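Local coordinates for plasma serine protease inhibitor (Homo sapiens, PDB 3DY0), which inhibits serine proteases of blood plasma and other body fluids in a heparin-dependent way, binding them irreversibly after they cleave its reactive centre loop, at residues D138-A141 and K147-D150; Y206-D211 and S215-G220; L43-G48 and E70-F75; E184-V189 and V194-M199. All blocks are in the same frame, centred on the assembly; numbering follows the deposited sequence. Where two conformers were deposited one is given.

Overall arrangement
All four contacts lie in one serpin fold, but no two of them touch. Interactions 2 and 4 are the nearest pair, with centres about 21 Å apart. Both are antiparallel hairpins that share strand 194-211, interaction 4 at its start and interaction 2 at its end. Interaction 1 places helix 129-143 and the loop after it against strand 323-335, the strand of the cleaved reactive centre loop, and interaction 3 joins helices 33-45 and 65-81. Interactions 3 and 4 are on opposite sides of the chain's centre, about 44 Å apart between centres. Bound heparin sugar comes near interaction 2, about 6 Å from the D211 side chain.

Interaction 1 (D138-A141 and K147-D150); sequences DYVA and KIVD
V140 and I148 make the apolar part of this contact, which folds the loop after helix 129-143 back against the helix it has just left. The closest atoms are V140 CG1 and I148 CG2, 3.6 Å apart, and the same methyl of V140 also lies 3.8 Å from I148 CB. The two side chains run obliquely to each other. Both methyls are the branches set opposite their own backbone N (for V140 CG1, chi1 is 172°), while the longer arm of I148, through CG1, leads away from the helix.

The polar part is weak. A141 CA approaches I148 O at 3.4 Å with an angle of 129° at the hydrogen, a bent CA-H...O contact, and A141 CB is 3.7 Å from the same oxygen. No conventional hydrogen bond joins the segments directly. Instead T144, in the turn between them, bonds through OG1 to both V140 O and I148 N.

Outside partners put the contact over the main sheet: V140 and I148 both touch A329 of strand 323-335, the inserted reactive centre loop, and K147 forms a salt bridge with E318. Two aliphatic side chains facing a sheet, with a hydroxyl bridging the turn, imply that the loop is held mainly by buried apolar packing and only marginally by direct polar contact.

Interaction 2 (Y206-D211 and S215-G220); sequences YHYLLD and SCRVVG
Strands 206-211 and 216-220 run antiparallel, their axes 4.8 Å apart at closest and at 167°, in a beta hairpin closed by a G1 beta bulge. The bulge is defined by S215 and C216 both facing D211: C216 N donates to D211 O at 3.0 Å, and S215 N reaches the same oxygen by a weaker, bent bond. D211 with C216 and L209 with V218 are hydrogen-bonded pairs, the latter linked by V218 N to L209 O at 2.8 Å. Y208 with V219 and L210 with R217 are non-hydrogen-bonded pairs. Near Y206, water 1 accepts from H207 N and donates to G220 O.

On the face of Y208, L210 and R217, the Y208 ring stands opposite its backbone N (chi1 173°), and this brings OH to the R217 side chain. R217 NE gives it a weak bond of 3.1 Å from the edge of the guanidinium, whose plane is 32° from that of the ring. A polar side chain of the bound peptide also bonds Y208 OH. L210 CD1 runs alongside R217 CG, pointing the same way.

The other face carries L209, V218 and C216, all packed on W254 of helix 248-257, while W254 NE1 bonds D211 OD1. There C216 SG, set between its own backbone N and carbonyl carbon, rests 3.8 Å from D211 CB.

Interaction 3 (L43-G48 and E70-F75); sequences LSLGAG and ELHRGF
In the helical part of the serpin fold, L45 and S44 of helix 33-45 meet H72 of helix 65-81 in a helix-helix contact made around a single imidazole. The backbones stay well apart, with L45 CA and H72 CA 9.1 Å from each other, so side chains and one water bridge the gap.

L45 covers one face of the H72 ring. Its CD2 methyl sits 3.7 Å from the ring centroid and 23° off the normal, a CH-pi contact shifted toward the CE1-NE2 rim, where CD2 is 3.5 Å from CE1. The two side chains pass each other in opposite directions. L45 also packs on F109, M113 and Y117 of helix 107-117, so this helix is the third party to the contact.

S44 comes at the ring edge instead, in the plane, with OG 3.6 Å from H72 CE1. That hydroxyl lies between the backbone N and carbonyl carbon of S44 (chi1 78°), turned toward the ring, and it bonds A41 O one turn back in the helix. The imidazole is held at both nitrogens: ND1 is hydrogen-bonded to Y117 OH and NE2 to water 2, which together fix its rotation about CB-CG. Water 2 lies in the ring plane, 2.8 Å from H72 NE2, and donates to S44 OG, also at 2.8 Å.

Interaction 4 (E184-V189 and V194-M199); sequences EQDFYV and VVRVPM
E184 OE2 accepts from two waters that both lead to R196. Water 3 donates to it at 2.6 Å and weakly to R196 O, while water 4 donates at a longer 3.3 Å and accepts from R196 NE. Direct charge pairing goes instead to D186: R196 NH2 donates to D186 OD1 at 2.8 Å, the core of a salt bridge. The carboxylate is met on its syn side, 34° out of its plane, whereas OD1 lies almost in the guanidinium plane. A bend at chi2 (68°) folds R196 back over the opposite strand, and E184 O stands over one face of its guanidinium.

The backbones form an antiparallel hairpin. F187 pairs with V195 and Q185 with V197 through two bonds each, the shortest from F187 N to V195 O at 2.7 Å. On the face opposite R196, F187 CB touches V197 CG1 at 3.7 Å, and Q185 CG meets M199 CB at 3.6 Å, those side chains crossing at about a right angle.

Strand 259-277 flanks the hairpin on the 194-199 side, where V197 and M199 pack on P268, and on the 184-189 side the backbone of Y188 hydrogen-bonds to the bound peptide.

Interaction 1 (D138-A141 and K147-D150)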
loop_
_atom_site.group_PDB
_atom_site.type_symbol
_atom_site.label_atom_id
_atom_site.label_comp_id
_atom_site.label_asym_id
_atom_site.label_seq_id
_atom_site.Cartn_x
_atom_site.Cartn_y
_atom_site.Cartn_z
ATOM N N ASP A 138 15.281 6.694 10.519
ATOM C CA ASP A 138 14.733 7.394 11.676
ATOM C C ASP A 138 13.570 8.279 11.240
ATOM O O ASP A 138 12.581 8.416 11.961
ATOM C CB ASP A 138 15.794 8.270 12.355
ATOM C CG ASP A 138 16.769 7.468 13.200
ATOM O OD1 ASP A 138 16.479 6.292 13.505
ATOM O OD2 ASP A 138 17.825 8.025 13.572
ATOM N N TYR A 139 13.703 8.890 10.063
ATOM C CA TYR A 139 12.656 9.755 9.528
ATOM C C TYR A 139 11.403 8.935 9.257
ATOM O O TYR A 139 10.307 9.324 9.652
ATOM C CB TYR A 139 13.112 10.417 8.222
ATOM C CG TYR A 139 12.019 11.177 7.495
ATOM C CD1 TYR A 139 11.636 12.454 7.901
ATOM C CD2 TYR A 139 11.368 10.613 6.398
ATOM C CE1 TYR A 139 10.627 13.155 7.230
ATOM C CE2 TYR A 139 10.362 11.305 5.720
ATOM C CZ TYR A 139 9.999 12.570 6.139
ATOM O OH TYR A 139 9.011 13.252 5.461
ATOM N N VAL A 140 11.570 7.807 8.575
ATOM C CA VAL A 140 10.437 6.942 8.260
ATOM C C VAL A 140 9.776 6.410 9.525
ATOM O O VAL A 140 8.548 6.345 9.612
ATOM C CB VAL A 140 10.872 5.767 7.364
ATOM C CG1 VAL A 140 9.731 4.764 7.212
ATOM C CG2 VAL A 140 11.286 6.303 5.993
ATOM N N ALA A 141 10.588 6.032 10.506
ATOM C CA ALA A 141 10.053 5.521 11.761
ATOM C C ALA A 141 9.246 6.606 12.470
ATOM O O ALA A 141 8.183 6.336 13.027
ATOM C CB ALA A 141 11.186 5.039 12.656
ATOM N N LYS A 147 6.045 2.324 13.443
ATOM C CA LYS A 147 5.560 1.109 12.796
ATOM C C LYS A 147 6.456 0.584 11.676
ATOM O O LYS A 147 6.550 -0.625 11.478
ATOM C CB LYS A 147 4.138 1.323 12.275
ATOM C CG LYS A 147 3.117 1.641 13.367
ATOM C CD LYS A 147 3.081 0.564 14.449
ATOM C CE LYS A 147 2.022 0.883 15.504
ATOM N NZ LYS A 147 2.006 -0.109 16.617
ATOM N N ILE A 148 7.103 1.481 10.935
ATOM C CA ILE A 148 7.997 1.048 9.864
ATOM C C ILE A 148 9.427 1.318 10.315
ATOM O O ILE A 148 9.906 2.452 10.268
ATOM C CB ILE A 148 7.732 1.794 8.534
ATOM C CG1 ILE A 148 6.287 1.562 8.069
ATOM C CG2 ILE A 148 8.692 1.283 7.462
ATOM C CD1 ILE A 148 5.953 0.112 7.749
ATOM N N VAL A 149 10.103 0.267 10.762
ATOM C CA VAL A 149 11.476 0.389 11.230
ATOM C C VAL A 149 12.448 -0.267 10.256
ATOM O O VAL A 149 12.139 -1.290 9.644
ATOM C CB VAL A 149 11.647 -0.259 12.624
ATOM C CG1 VAL A 149 10.728 0.424 13.627
ATOM C CG2 VAL A 149 11.345 -1.745 12.552
ATOM N N ASP A 150 13.622 0.337 10.118
ATOM C CA ASP A 150 14.656 -0.170 9.223
ATOM C C ASP A 150 14.194 -0.386 7.781
ATOM O O ASP A 150 14.437 -1.441 7.197
ATOM C CB ASP A 150 15.221 -1.480 9.783
ATOM C CG ASP A 150 15.965 -1.282 11.093
ATOM O OD1 ASP A 150 16.286 -2.292 11.752
ATOM O OD2 ASP A 150 16.235 -0.119 11.462
#

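Interaction 2 (Y206-D211 and S215-G220)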
loop_
_atom_site.group_PDB
_atom_site.type_symbol
_atom_site.label_atom_id
_atom_site.label_comp_id
_atom_site.label_asym_id
_atom_site.label_seq_id
_atom_site.Cartn_x
_atom_site.Cartn_y
_atom_site.Cartn_z
ATOM N N TYR A 206 -24.175 -5.601 9.863
ATOM C CA TYR A 206 -23.023 -5.285 9.024
ATOM C C TYR A 206 -23.396 -5.199 7.558
ATOM O O TYR A 206 -24.372 -5.815 7.119
ATOM C CB TYR A 206 -21.962 -6.389 9.103
ATOM C CG TYR A 206 -21.353 -6.662 10.452
ATOM C CD1 TYR A 206 -20.178 -6.024 10.850
ATOM C CD2 TYR A 206 -21.911 -7.612 11.305
ATOM C CE1 TYR A 206 -19.569 -6.336 12.065
ATOM C CE2 TYR A 206 -21.311 -7.929 12.515
ATOM C CZ TYR A 206 -20.142 -7.291 12.888
ATOM O OH TYR A 206 -19.544 -7.629 14.081
ATOM N N HIS A 207 -22.622 -4.429 6.798
ATOM C CA HIS A 207 -22.844 -4.338 5.363
ATOM C C HIS A 207 -22.325 -5.676 4.857
ATOM O O HIS A 207 -21.190 -6.063 5.145
ATOM C CB HIS A 207 -22.051 -3.181 4.755
ATOM C CG HIS A 207 -22.797 -1.884 4.744
ATOM N ND1 HIS A 207 -23.949 -1.696 4.009
ATOM C CD2 HIS A 207 -22.563 -0.713 5.381
ATOM C CE1 HIS A 207 -24.393 -0.466 4.195
ATOM N NE2 HIS A 207 -23.569 0.152 5.024
ATOM N N TYR A 208 -23.163 -6.384 4.115
ATOM C CA TYR A 208 -22.813 -7.707 3.631
ATOM C C TYR A 208 -23.251 -7.975 2.205
ATOM O O TYR A 208 -24.246 -7.429 1.735
ATOM C CB TYR A 208 -23.480 -8.720 4.571
ATOM C CG TYR A 208 -23.386 -10.177 4.177
ATOM C CD1 TYR A 208 -22.304 -10.961 4.575
ATOM C CD2 TYR A 208 -24.407 -10.787 3.448
ATOM C CE1 TYR A 208 -22.246 -12.322 4.266
ATOM C CE2 TYR A 208 -24.355 -12.149 3.128
ATOM C CZ TYR A 208 -23.273 -12.908 3.546
ATOM O OH TYR A 208 -23.226 -14.255 3.264
ATOM N N LEU A 209 -22.496 -8.831 1.527
ATOM C CA LEU A 209 -22.817 -9.228 0.167
ATOM C C LEU A 209 -22.279 -10.619 -0.117
ATOM O O LEU A 209 -21.149 -10.950 0.251
ATOM C CB LEU A 209 -22.217 -8.252 -0.855
ATOM C CG LEU A 209 -22.457 -8.619 -2.324
ATOM C CD1 LEU A 209 -23.941 -8.524 -2.634
ATOM C CD2 LEU A 209 -21.670 -7.688 -3.233
ATOM N N LEU A 210 -23.110 -11.438 -0.750
ATOM C CA LEU A 210 -22.713 -12.773 -1.152
ATOM C C LEU A 210 -22.461 -12.601 -2.647
ATOM O O LEU A 210 -23.397 -12.383 -3.420
ATOM C CB LEU A 210 -23.842 -13.780 -0.917
ATOM C CG LEU A 210 -23.604 -15.207 -1.424
ATOM C CD1 LEU A 210 -22.400 -15.821 -0.724
ATOM C CD2 LEU A 210 -24.848 -16.045 -1.172
ATOM N N ASP A 211 -21.195 -12.653 -3.038
ATOM C CA ASP A 211 -20.818 -12.498 -4.438
ATOM C C ASP A 211 -20.788 -13.884 -5.074
ATOM O O ASP A 211 -19.846 -14.651 -4.884
ATOM C CB ASP A 211 -19.447 -11.810 -4.525
ATOM C CG ASP A 211 -19.008 -11.542 -5.953
ATOM O OD1 ASP A 211 -18.148 -10.659 -6.147
ATOM O OD2 ASP A 211 -19.506 -12.216 -6.877
ATOM N N SER A 215 -17.645 -15.934 -6.056
ATOM C CA SER A 215 -17.834 -16.932 -5.011
ATOM C C SER A 215 -17.112 -16.552 -3.724
ATOM O O SER A 215 -16.139 -17.190 -3.314
ATOM C CB SER A 215 -17.368 -18.312 -5.488
ATOM O OG SER A 215 -17.979 -19.332 -4.718
ATOM N N CYS A 216 -17.615 -15.507 -3.083
ATOM C CA CYS A 216 -17.036 -15.030 -1.835
ATOM C C CYS A 216 -18.054 -14.205 -1.071
ATOM O O CYS A 216 -19.031 -13.714 -1.641
ATOM C CB CYS A 216 -15.792 -14.175 -2.117
ATOM S SG CYS A 216 -16.073 -12.683 -3.118
ATOM N N ARG A 217 -17.830 -14.081 0.231
ATOM C CA ARG A 217 -18.685 -13.276 1.086
ATOM C C ARG A 217 -17.875 -12.027 1.385
ATOM O O ARG A 217 -16.673 -12.102 1.644
ATOM C CB ARG A 217 -19.017 -14.007 2.386
ATOM C CG ARG A 217 -19.983 -15.170 2.214
ATOM C CD ARG A 217 -20.418 -15.685 3.574
ATOM N NE ARG A 217 -21.438 -16.727 3.491
ATOM C CZ ARG A 217 -21.185 -18.018 3.305
ATOM N NH1 ARG A 217 -22.188 -18.886 3.248
ATOM N NH2 ARG A 217 -19.934 -18.442 3.180
ATOM N N VAL A 218 -18.535 -10.880 1.338
ATOM C CA VAL A 218 -17.872 -9.610 1.577
ATOM C C VAL A 218 -18.531 -8.920 2.756
ATOM O O VAL A 218 -19.751 -8.760 2.781
ATOM C CB VAL A 218 -17.991 -8.687 0.335
ATOM C CG1 VAL A 218 -17.292 -7.359 0.598
ATOM C CG2 VAL A 218 -17.394 -9.379 -0.889
ATOM N N VAL A 219 -17.736 -8.515 3.742
ATOM C CA VAL A 219 -18.293 -7.827 4.897
ATOM C C VAL A 219 -17.549 -6.522 5.146
ATOM O O VAL A 219 -16.318 -6.473 5.118
ATOM C CB VAL A 219 -18.238 -8.708 6.172
ATOM C CG1 VAL A 219 -16.802 -8.897 6.628
ATOM C CG2 VAL A 219 -19.084 -8.077 7.275
ATOM N N GLY A 220 -18.311 -5.460 5.369
ATOM C CA GLY A 220 -17.725 -4.162 5.619
ATOM C C GLY A 220 -17.784 -3.912 7.110
ATOM O O GLY A 220 -18.812 -4.164 7.741
HETATM O O HOH W 1 -20.906 -2.818 8.341
#

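Interaction 3 (L43-G48 and E70-F75)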
loop_
_atom_site.group_PDB
_atom_site.type_symbol
_atom_site.label_atom_id
_atom_site.label_comp_id
_atom_site.label_asym_id
_atom_site.label_seq_id
_atom_site.Cartn_x
_atom_site.Cartn_y
_atom_site.Cartn_z
ATOM N N LEU A 43 7.899 9.757 -9.417
ATOM C CA LEU A 43 8.995 9.306 -10.264
ATOM C C LEU A 43 8.776 9.764 -11.707
ATOM O O LEU A 43 9.727 10.150 -12.390
ATOM C CB LEU A 43 9.112 7.778 -10.202
ATOM C CG LEU A 43 10.222 7.110 -11.019
ATOM C CD1 LEU A 43 11.583 7.677 -10.617
ATOM C CD2 LEU A 43 10.184 5.607 -10.784
ATOM N N SER A 44 7.526 9.745 -12.167
ATOM C CA SER A 44 7.228 10.158 -13.537
ATOM C C SER A 44 7.530 11.636 -13.784
ATOM O O SER A 44 7.750 12.041 -14.926
ATOM C CB SER A 44 5.762 9.863 -13.897
ATOM O OG SER A 44 4.864 10.818 -13.353
ATOM N N LEU A 45 7.558 12.438 -12.724
ATOM C CA LEU A 45 7.831 13.865 -12.874
ATOM C C LEU A 45 9.176 14.122 -13.538
ATOM O O LEU A 45 9.335 15.095 -14.280
ATOM C CB LEU A 45 7.805 14.566 -11.516
ATOM C CG LEU A 45 6.435 14.747 -10.856
ATOM C CD1 LEU A 45 6.631 15.333 -9.460
ATOM C CD2 LEU A 45 5.557 15.664 -11.712
ATOM N N GLY A 46 10.141 13.251 -13.269
ATOM C CA GLY A 46 11.459 13.429 -13.849
ATOM C C GLY A 46 11.824 12.378 -14.876
ATOM O O GLY A 46 13.000 12.208 -15.199
ATOM N N ALA A 47 10.823 11.670 -15.387
ATOM C CA ALA A 47 11.061 10.637 -16.387
ATOM C C ALA A 47 10.745 11.165 -17.778
ATOM O O ALA A 47 9.982 12.119 -17.934
ATOM C CB ALA A 47 10.205 9.414 -16.090
ATOM N N GLY A 48 11.334 10.540 -18.791
ATOM C CA GLY A 48 11.082 10.961 -20.155
ATOM C C GLY A 48 10.875 9.783 -21.086
ATOM O O GLY A 48 11.056 8.635 -20.688
ATOM N N GLU A 70 -4.221 15.422 -14.463
ATOM C CA GLU A 70 -5.196 15.018 -13.460
ATOM C C GLU A 70 -4.575 14.085 -12.431
ATOM O O GLU A 70 -4.961 14.095 -11.264
ATOM C CB GLU A 70 -6.390 14.332 -14.133
ATOM C CG GLU A 70 -7.453 13.798 -13.177
ATOM C CD GLU A 70 -7.956 14.845 -12.197
ATOM O OE1 GLU A 70 -8.134 16.012 -12.606
ATOM O OE2 GLU A 70 -8.187 14.496 -11.018
ATOM N N LEU A 71 -3.618 13.274 -12.869
ATOM C CA LEU A 71 -2.951 12.351 -11.956
ATOM C C LEU A 71 -2.311 13.144 -10.820
ATOM O O LEU A 71 -2.552 12.872 -9.643
ATOM C CB LEU A 71 -1.868 11.554 -12.694
ATOM C CG LEU A 71 -0.944 10.687 -11.825
ATOM C CD1 LEU A 71 -1.736 9.559 -11.190
ATOM C CD2 LEU A 71 0.191 10.124 -12.675
ATOM N N HIS A 72 -1.497 14.129 -11.183
ATOM C CA HIS A 72 -0.815 14.943 -10.187
ATOM C C HIS A 72 -1.765 15.844 -9.419
ATOM O O HIS A 72 -1.612 16.011 -8.213
ATOM C CB HIS A 72 0.287 15.775 -10.845
ATOM C CG HIS A 72 1.319 14.951 -11.548
ATOM N ND1 HIS A 72 2.057 13.976 -10.909
ATOM C CD2 HIS A 72 1.728 14.945 -12.839
ATOM C CE1 HIS A 72 2.873 13.405 -11.777
ATOM N NE2 HIS A 72 2.694 13.975 -12.957
ATOM N N ARG A 73 -2.747 16.421 -10.110
ATOM C CA ARG A 73 -3.712 17.295 -9.448
ATOM C C ARG A 73 -4.471 16.505 -8.386
ATOM O O ARG A 73 -4.712 17.000 -7.284
ATOM C CB ARG A 73 -4.707 17.865 -10.465
ATOM C CG ARG A 73 -5.621 18.944 -9.895
ATOM C CD ARG A 73 -6.972 18.948 -10.592
ATOM N NE ARG A 73 -7.732 17.735 -10.296
ATOM C CZ ARG A 73 -8.194 17.416 -9.091
ATOM N NH1 ARG A 73 -8.871 16.289 -8.913
ATOM N NH2 ARG A 73 -7.988 18.229 -8.062
ATOM N N GLY A 74 -4.846 15.274 -8.725
ATOM C CA GLY A 74 -5.567 14.428 -7.789
ATOM C C GLY A 74 -4.757 14.127 -6.541
ATOM O O GLY A 74 -5.283 14.171 -5.428
ATOM N N PHE A 75 -3.475 13.817 -6.720
ATOM C CA PHE A 75 -2.613 13.522 -5.585
ATOM C C PHE A 75 -2.330 14.773 -4.765
ATOM O O PHE A 75 -2.227 14.704 -3.547
ATOM C CB PHE A 75 -1.295 12.887 -6.049
ATOM C CG PHE A 75 -1.372 11.393 -6.229
ATOM C CD1 PHE A 75 -1.997 10.596 -5.277
ATOM C CD2 PHE A 75 -0.796 10.782 -7.337
ATOM C CE1 PHE A 75 -2.048 9.207 -5.420
ATOM C CE2 PHE A 75 -0.841 9.389 -7.491
ATOM C CZ PHE A 75 -1.466 8.605 -6.532
HETATM O O HOH W 2 4.449 13.100 -14.943
#

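Interaction 4 (E184-V189 and V194-M199)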
loop_
_atom_site.group_PDB
_atom_site.type_symbol
_atom_site.label_atom_id
_atom_site.label_comp_id
_atom_site.label_asym_id
_atom_site.label_seq_id
_atom_site.Cartn_x
_atom_site.Cartn_y
_atom_site.Cartn_z
ATOM N N GLU A 184 -9.613 -18.589 21.600
ATOM C CA GLU A 184 -8.725 -19.290 20.683
ATOM C C GLU A 184 -9.514 -20.241 19.794
ATOM O O GLU A 184 -10.359 -21.006 20.270
ATOM C CB GLU A 184 -7.665 -20.082 21.459
ATOM C CG GLU A 184 -6.698 -19.221 22.255
ATOM C CD GLU A 184 -5.817 -18.363 21.370
ATOM O OE1 GLU A 184 -5.808 -17.129 21.558
ATOM O OE2 GLU A 184 -5.125 -18.923 20.489
ATOM N N GLN A 185 -9.230 -20.194 18.497
ATOM C CA GLN A 185 -9.903 -21.052 17.535
ATOM C C GLN A 185 -8.921 -21.500 16.462
ATOM O O GLN A 185 -7.845 -20.921 16.311
ATOM C CB GLN A 185 -11.075 -20.305 16.891
ATOM C CG GLN A 185 -12.145 -19.841 17.878
ATOM C CD GLN A 185 -12.910 -20.991 18.517
ATOM O OE1 GLN A 185 -13.764 -20.779 19.378
ATOM N NE2 GLN A 185 -12.610 -22.215 18.093
ATOM N N ASP A 186 -9.300 -22.533 15.721
ATOM C CA ASP A 186 -8.462 -23.070 14.659
ATOM C C ASP A 186 -8.625 -22.240 13.388
ATOM O O ASP A 186 -9.741 -21.845 13.030
ATOM C CB ASP A 186 -8.861 -24.514 14.336
ATOM C CG ASP A 186 -8.418 -25.510 15.396
ATOM O OD1 ASP A 186 -7.865 -25.099 16.435
ATOM O OD2 ASP A 186 -8.634 -26.719 15.174
ATOM N N PHE A 187 -7.515 -21.970 12.712
ATOM C CA PHE A 187 -7.547 -21.235 11.454
ATOM C C PHE A 187 -6.959 -22.185 10.421
ATOM O O PHE A 187 -5.830 -22.661 10.569
ATOM C CB PHE A 187 -6.714 -19.950 11.537
ATOM C CG PHE A 187 -6.757 -19.119 10.282
ATOM C CD1 PHE A 187 -5.899 -19.382 9.218
ATOM C CD2 PHE A 187 -7.678 -18.079 10.160
ATOM C CE1 PHE A 187 -5.954 -18.621 8.045
ATOM C CE2 PHE A 187 -7.742 -17.315 8.995
ATOM C CZ PHE A 187 -6.881 -17.584 7.940
ATOM N N TYR A 188 -7.725 -22.465 9.375
ATOM C CA TYR A 188 -7.275 -23.397 8.356
ATOM C C TYR A 188 -6.545 -22.752 7.192
ATOM O O TYR A 188 -7.167 -22.265 6.249
ATOM C CB TYR A 188 -8.468 -24.216 7.851
ATOM C CG TYR A 188 -9.257 -24.832 8.985
ATOM C CD1 TYR A 188 -10.242 -24.101 9.651
ATOM C CD2 TYR A 188 -8.959 -26.111 9.449
ATOM C CE1 TYR A 188 -10.906 -24.626 10.757
ATOM C CE2 TYR A 188 -9.615 -26.646 10.557
ATOM C CZ TYR A 188 -10.584 -25.898 11.206
ATOM O OH TYR A 188 -11.221 -26.410 12.316
ATOM N N VAL A 189 -5.216 -22.740 7.271
ATOM C CA VAL A 189 -4.398 -22.178 6.201
ATOM C C VAL A 189 -4.743 -22.994 4.956
ATOM O O VAL A 189 -4.839 -22.459 3.851
ATOM C CB VAL A 189 -2.901 -22.297 6.547
ATOM C CG1 VAL A 189 -2.051 -21.749 5.418
ATOM C CG2 VAL A 189 -2.622 -21.537 7.840
ATOM N N VAL A 194 -3.249 -26.243 9.927
ATOM C CA VAL A 194 -4.047 -25.497 10.888
ATOM C C VAL A 194 -3.195 -24.724 11.884
ATOM O O VAL A 194 -2.186 -25.228 12.371
ATOM C CB VAL A 194 -4.963 -26.462 11.680
ATOM C CG1 VAL A 194 -6.012 -25.681 12.450
ATOM C CG2 VAL A 194 -5.616 -27.451 10.732
ATOM N N VAL A 195 -3.616 -23.499 12.183
ATOM C CA VAL A 195 -2.904 -22.646 13.127
ATOM C C VAL A 195 -3.879 -22.098 14.165
ATOM O O VAL A 195 -5.026 -21.783 13.847
ATOM C CB VAL A 195 -2.225 -21.459 12.409
ATOM C CG1 VAL A 195 -1.502 -20.579 13.420
ATOM C CG2 VAL A 195 -1.254 -21.977 11.365
ATOM N N ARG A 196 -3.420 -21.996 15.407
ATOM C CA ARG A 196 -4.248 -21.479 16.495
ATOM C C ARG A 196 -4.216 -19.951 16.475
ATOM O O ARG A 196 -3.143 -19.352 16.400
ATOM C CB ARG A 196 -3.703 -21.990 17.831
ATOM C CG ARG A 196 -4.662 -21.889 18.996
ATOM C CD ARG A 196 -5.821 -22.843 18.815
ATOM N NE ARG A 196 -6.580 -23.012 20.049
ATOM C CZ ARG A 196 -7.711 -23.702 20.135
ATOM N NH1 ARG A 196 -8.339 -23.808 21.298
ATOM N NH2 ARG A 196 -8.217 -24.280 19.054
ATOM N N VAL A 197 -5.384 -19.318 16.545
ATOM C CA VAL A 197 -5.444 -17.857 16.521
ATOM C C VAL A 197 -6.491 -17.305 17.480
ATOM O O VAL A 197 -7.455 -17.989 17.818
ATOM C CB VAL A 197 -5.805 -17.320 15.112
ATOM C CG1 VAL A 197 -4.871 -17.907 14.070
ATOM C CG2 VAL A 197 -7.265 -17.653 14.776
ATOM N N PRO A 198 -6.302 -16.060 17.948
ATOM C CA PRO A 198 -7.285 -15.469 18.858
ATOM C C PRO A 198 -8.413 -15.027 17.928
ATOM O O PRO A 198 -8.179 -14.231 17.023
ATOM C CB PRO A 198 -6.549 -14.265 19.453
ATOM C CG PRO A 198 -5.088 -14.530 19.156
ATOM C CD PRO A 198 -5.128 -15.185 17.810
ATOM N N MET A 199 -9.615 -15.555 18.125
ATOM C CA MET A 199 -10.741 -15.202 17.264
ATOM C C MET A 199 -11.679 -14.234 17.967
ATOM O O MET A 199 -12.286 -14.575 18.984
ATOM C CB MET A 199 -11.504 -16.471 16.864
ATOM C CG MET A 199 -12.600 -16.271 15.824
ATOM S SD MET A 199 -11.961 -15.935 14.159
ATOM C CE MET A 199 -11.332 -17.551 13.702
HETATM O O HOH W 3 -3.014 -18.097 19.176
HETATM O O HOH W 4 -4.369 -21.683 22.058
#